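Local atomic coordinates of AlyGC (Glaciecola chathamensis, PDB entry 5GKD), a protein that probably degrades alginate by beta-elimination, as a calcium-binding polysaccharide lyase of family 6 from a marine bacterium. Residues His562-Asn568 with Asp588-Lys594. Sequence-based numbering, arbitrary orientation.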
ATOM      1  N   HIS A 562      -6.236  16.651  -1.894  1.00 26.03           N
ATOM      2  CA  HIS A 562      -5.852  16.643  -0.491  1.00 22.84           C
ATOM      3  C   HIS A 562      -4.573  17.426  -0.266  1.00 22.03           C
ATOM      4  O   HIS A 562      -3.701  17.506  -1.135  1.00 19.26           O
ATOM      5  CB  HIS A 562      -5.662  15.214  -0.003  1.00 20.35           C
ATOM      6  CG  HIS A 562      -6.768  14.301  -0.413  1.00 24.37           C
ATOM      7  ND1 HIS A 562      -8.058  14.447   0.050  1.00 22.68           N
ATOM      8  CD2 HIS A 562      -6.787  13.242  -1.254  1.00 21.59           C
ATOM      9  CE1 HIS A 562      -8.823  13.515  -0.492  1.00 21.02           C
ATOM     10  NE2 HIS A 562      -8.076  12.773  -1.286  1.00 22.38           N
ATOM     11  N   PHE A 563      -4.457  17.998   0.928  1.00 21.84           N
ATOM     12  CA  PHE A 563      -3.203  18.654   1.271  1.00 22.25           C
ATOM     13  C   PHE A 563      -2.132  17.635   1.680  1.00 24.71           C
ATOM     14  O   PHE A 563      -0.999  17.691   1.186  1.00 22.93           O
ATOM     15  CB  PHE A 563      -3.424  19.679   2.384  1.00 20.73           C
ATOM     16  CG  PHE A 563      -2.159  20.285   2.886  1.00 21.05           C
ATOM     17  CD1 PHE A 563      -1.504  21.262   2.154  1.00 21.86           C
ATOM     18  CD2 PHE A 563      -1.599  19.858   4.073  1.00 23.57           C
ATOM     19  CE1 PHE A 563      -0.321  21.807   2.606  1.00 20.19           C
ATOM     20  CE2 PHE A 563      -0.428  20.400   4.533  1.00 20.08           C
ATOM     21  CZ  PHE A 563       0.218  21.376   3.796  1.00 24.06           C
ATOM     22  N   PHE A 564      -2.459  16.714   2.600  1.00 20.99           N
ATOM     23  CA  PHE A 564      -1.494  15.716   3.053  1.00 20.19           C
ATOM     24  C   PHE A 564      -2.138  14.340   3.099  1.00 21.82           C
ATOM     25  O   PHE A 564      -3.162  14.155   3.761  1.00 22.14           O
ATOM     26  CB  PHE A 564      -0.900  16.042   4.432  1.00 18.01           C
ATOM     27  CG  PHE A 564       0.153  15.052   4.870  1.00 21.12           C
ATOM     28  CD1 PHE A 564       1.463  15.181   4.448  1.00 19.06           C
ATOM     29  CD2 PHE A 564      -0.184  13.959   5.657  1.00 19.71           C
ATOM     30  CE1 PHE A 564       2.425  14.255   4.817  1.00 20.46           C
ATOM     31  CE2 PHE A 564       0.772  13.027   6.036  1.00 20.09           C
ATOM     32  CZ  PHE A 564       2.082  13.183   5.615  1.00 20.34           C
ATOM     33  N   ASP A 565      -1.499  13.365   2.452  1.00 19.33           N
ATOM     34  CA  ASP A 565      -2.013  12.003   2.343  1.00 18.82           C
ATOM     35  C   ASP A 565      -0.952  11.035   2.857  1.00 21.75           C
ATOM     36  O   ASP A 565       0.082  10.848   2.213  1.00 21.56           O
ATOM     37  CB  ASP A 565      -2.391  11.687   0.892  1.00 22.52           C
ATOM     38  CG  ASP A 565      -3.206  10.395   0.760  1.00 22.13           C
ATOM     39  OD1 ASP A 565      -3.967  10.057   1.683  1.00 21.49           O
ATOM     40  OD2 ASP A 565      -3.090   9.720  -0.275  1.00 24.14           O
ATOM     41  N   ALA A 566      -1.202  10.427   4.012  1.00 20.74           N
ATOM     42  CA  ALA A 566      -0.270   9.475   4.596  1.00 20.43           C
ATOM     43  C   ALA A 566      -0.349   8.137   3.868  1.00 20.69           C
ATOM     44  O   ALA A 566      -1.439   7.631   3.608  1.00 21.90           O
ATOM     45  CB  ALA A 566      -0.567   9.276   6.087  1.00 18.52           C
ATOM     46  N   GLY A 567       0.809   7.564   3.551  1.00 19.93           N
ATOM     47  CA  GLY A 567       0.838   6.228   2.993  1.00 18.63           C
ATOM     48  C   GLY A 567       0.422   5.179   4.006  1.00 19.46           C
ATOM     49  O   GLY A 567       0.561   5.355   5.219  1.00 19.62           O
ATOM     50  N   ASN A 568      -0.120   4.078   3.496  1.00 18.04           N
ATOM     51  CA  ASN A 568      -0.437   2.944   4.359  1.00 20.30           C
ATOM     52  C   ASN A 568       0.796   2.506   5.147  1.00 21.22           C
ATOM     53  O   ASN A 568       1.895   2.406   4.604  1.00 21.37           O
ATOM     54  CB  ASN A 568      -0.987   1.786   3.522  1.00 20.75           C
ATOM     55  CG  ASN A 568      -2.450   1.988   3.138  1.00 24.17           C
ATOM     56  OD1 ASN A 568      -3.351   1.574   3.865  1.00 26.93           O
ATOM     57  ND2 ASN A 568      -2.689   2.622   2.002  1.00 22.96           N
ATOM     58  N   ASP A 588      -9.232  16.453   1.867  1.00 21.38           N
ATOM     59  CA  ASP A 588      -8.953  16.642   3.284  1.00 22.24           C
ATOM     60  C   ASP A 588      -7.644  17.395   3.459  1.00 24.29           C
ATOM     61  O   ASP A 588      -6.821  17.479   2.544  1.00 23.14           O
ATOM     62  CB  ASP A 588      -8.858  15.310   4.018  1.00 18.00           C
ATOM     63  CG  ASP A 588     -10.085  14.447   3.822  1.00 23.52           C
ATOM     64  OD1 ASP A 588     -11.209  14.881   4.157  1.00 25.89           O
ATOM     65  OD2 ASP A 588      -9.928  13.327   3.317  1.00 24.79           O
ATOM     66  N   LEU A 589      -7.459  17.939   4.662  1.00 20.84           N
ATOM     67  CA  LEU A 589      -6.188  18.541   5.037  1.00 21.65           C
ATOM     68  C   LEU A 589      -5.160  17.471   5.388  1.00 21.50           C
ATOM     69  O   LEU A 589      -4.126  17.350   4.722  1.00 25.96           O
ATOM     70  CB  LEU A 589      -6.392  19.497   6.212  1.00 20.55           C
ATOM     71  CG  LEU A 589      -6.021  20.975   6.168  1.00 24.76           C
ATOM     72  CD1 LEU A 589      -5.206  21.344   7.403  1.00 20.61           C
ATOM     73  CD2 LEU A 589      -5.310  21.383   4.901  1.00 20.67           C
ATOM     74  N   PHE A 590      -5.423  16.684   6.431  1.00 20.59           N
ATOM     75  CA  PHE A 590      -4.515  15.627   6.868  1.00 20.87           C
ATOM     76  C   PHE A 590      -5.259  14.298   6.889  1.00 23.44           C
ATOM     77  O   PHE A 590      -6.247  14.138   7.615  1.00 22.54           O
ATOM     78  CB  PHE A 590      -3.913  15.939   8.246  1.00 21.77           C
ATOM     79  CG  PHE A 590      -2.934  17.081   8.224  1.00 20.96           C
ATOM     80  CD1 PHE A 590      -1.619  16.868   7.886  1.00 21.54           C
ATOM     81  CD2 PHE A 590      -3.342  18.372   8.503  1.00 24.60           C
ATOM     82  CE1 PHE A 590      -0.722  17.906   7.846  1.00 19.08           C
ATOM     83  CE2 PHE A 590      -2.453  19.411   8.476  1.00 21.77           C
ATOM     84  CZ  PHE A 590      -1.136  19.176   8.147  1.00 22.25           C
ATOM     85  N   ARG A 591      -4.790  13.354   6.084  1.00 22.30           N
ATOM     86  CA  ARG A 591      -5.380  12.026   5.990  1.00 19.82           C
ATOM     87  C   ARG A 591      -4.484  11.068   6.768  1.00 20.59           C
ATOM     88  O   ARG A 591      -3.467  10.596   6.250  1.00 19.52           O
ATOM     89  CB  ARG A 591      -5.544  11.626   4.527  1.00 21.25           C
ATOM     90  CG  ARG A 591      -6.661  12.392   3.841  1.00 22.06           C
ATOM     91  CD  ARG A 591      -6.485  12.458   2.336  1.00 23.14           C
ATOM     92  NE  ARG A 591      -6.595  11.152   1.704  1.00 23.43           N
ATOM     93  CZ  ARG A 591      -7.739  10.508   1.515  1.00 25.98           C
ATOM     94  NH1 ARG A 591      -8.874  11.041   1.932  1.00 24.77           N
ATOM     95  NH2 ARG A 591      -7.745   9.320   0.924  1.00 24.52           N
ATOM     96  N   LEU A 592      -4.865  10.799   8.022  1.00 19.47           N
ATOM     97  CA  LEU A 592      -4.094  10.011   8.977  1.00 20.58           C
ATOM     98  C   LEU A 592      -4.915   8.842   9.497  1.00 18.75           C
ATOM     99  O   LEU A 592      -4.859   8.495  10.680  1.00 17.81           O
ATOM    100  CB  LEU A 592      -3.628  10.862  10.150  1.00 18.87           C
ATOM    101  CG  LEU A 592      -2.386  11.749  10.080  1.00 25.00           C
ATOM    102  CD1 LEU A 592      -1.454  11.424   8.940  1.00 17.77           C
ATOM    103  CD2 LEU A 592      -2.755  13.196  10.100  1.00 20.69           C
ATOM    104  N   ASN A 593      -5.690   8.230   8.610  1.00 16.58           N
ATOM    105  CA  ASN A 593      -6.679   7.222   8.960  1.00 20.65           C
ATOM    106  C   ASN A 593      -6.585   6.005   8.049  1.00 21.61           C
ATOM    107  O   ASN A 593      -7.606   5.418   7.678  1.00 22.12           O
ATOM    108  CB  ASN A 593      -8.083   7.810   8.880  1.00 17.89           C
ATOM    109  CG  ASN A 593      -8.437   8.247   7.482  1.00 22.13           C
ATOM    110  OD1 ASN A 593      -7.551   8.499   6.668  1.00 22.03           O
ATOM    111  ND2 ASN A 593      -9.726   8.297   7.177  1.00 22.29           N
ATOM    112  N   LYS A 594      -5.366   5.598   7.674  1.00 20.94           N
ATOM    113  CA  LYS A 594      -5.210   4.489   6.733  1.00 21.12           C
ATOM    114  C   LYS A 594      -5.301   3.106   7.377  1.00 20.50           C
ATOM    115  O   LYS A 594      -5.557   2.128   6.668  1.00 22.99           O
ATOM    116  CB  LYS A 594      -3.878   4.608   5.991  1.00 18.71           C
ATOM    117  CG  LYS A 594      -3.731   5.910   5.235  1.00 18.31           C
ATOM    118  CD  LYS A 594      -4.996   6.180   4.409  1.00 21.52           C
ATOM    119  CE  LYS A 594      -4.962   7.511   3.679  1.00 23.30           C
ATOM    120  NZ  LYS A 594      -4.123   7.512   2.452  1.00 20.96           N
TER
HETATM  121  O   HOH W   1      -5.386   8.185  -0.587  1.00 28.76           O
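Phe-564 pairs with Phe-590, and Asp-565 with Arg-591, where two successive rungs of a parallel beta-helix lie in register, a worked example of how such a fold sets aromatic on aromatic on one face and acid beside base on the other. Phe-564 O takes the Arg-591 amide N at 2.9 Å, and Phe-564 N gives to Leu-589 O. On the face of Phe-564 and Phe-590 the bumps are hydrocarbon. The Phe-590 ring lies obliquely against Phe-564, its CD1 3.6 Å from Phe-564 CB, while the edge of Phe-563 turns toward the face of Phe-590 in an offset edge-to-face pair, planes at 75°. Leu-592 CD1 fills the notch between the rim of Phe-564 and the methyl of Ala-566, 3.7 Å from Ala-566 CB.

The face of Asp-565 and Arg-591 is polar. Bent at chi3 (66°), the Arg-591 chain lays CD against His-562, 3.3 Å from its CG, and brings the guanidinium flat over the imidazole, planes 13° apart. The imidazole is held in turn by the Asp-588 amide N, which donates in the ring plane to His-562 ND1 at 3.0 Å. Asp-565 OD1 is gripped from opposite faces of its carboxylate, by Arg-591 NE (2.8 Å) and by Lys-594 NZ (2.7 Å). Two bends, at chi2 and chi4, curl Lys-594 back so that NZ also reaches Ala-566 O, and a water ties Asp-565 OD2 to Arg-591 NH2. Asp-588 OD2 holds Arg-591 NH1, completing a network that would balance the charges.

Strand 530-534 flanks residues 562-568 and strand 622-625 follows 588-594 in the same parallel sheet. Inside the coil, Phe-564 rests on Tyr-543 and Leu-545 of strand 543-548, and Phe-590 on Ile-575 and Val-577 of strand 572-578.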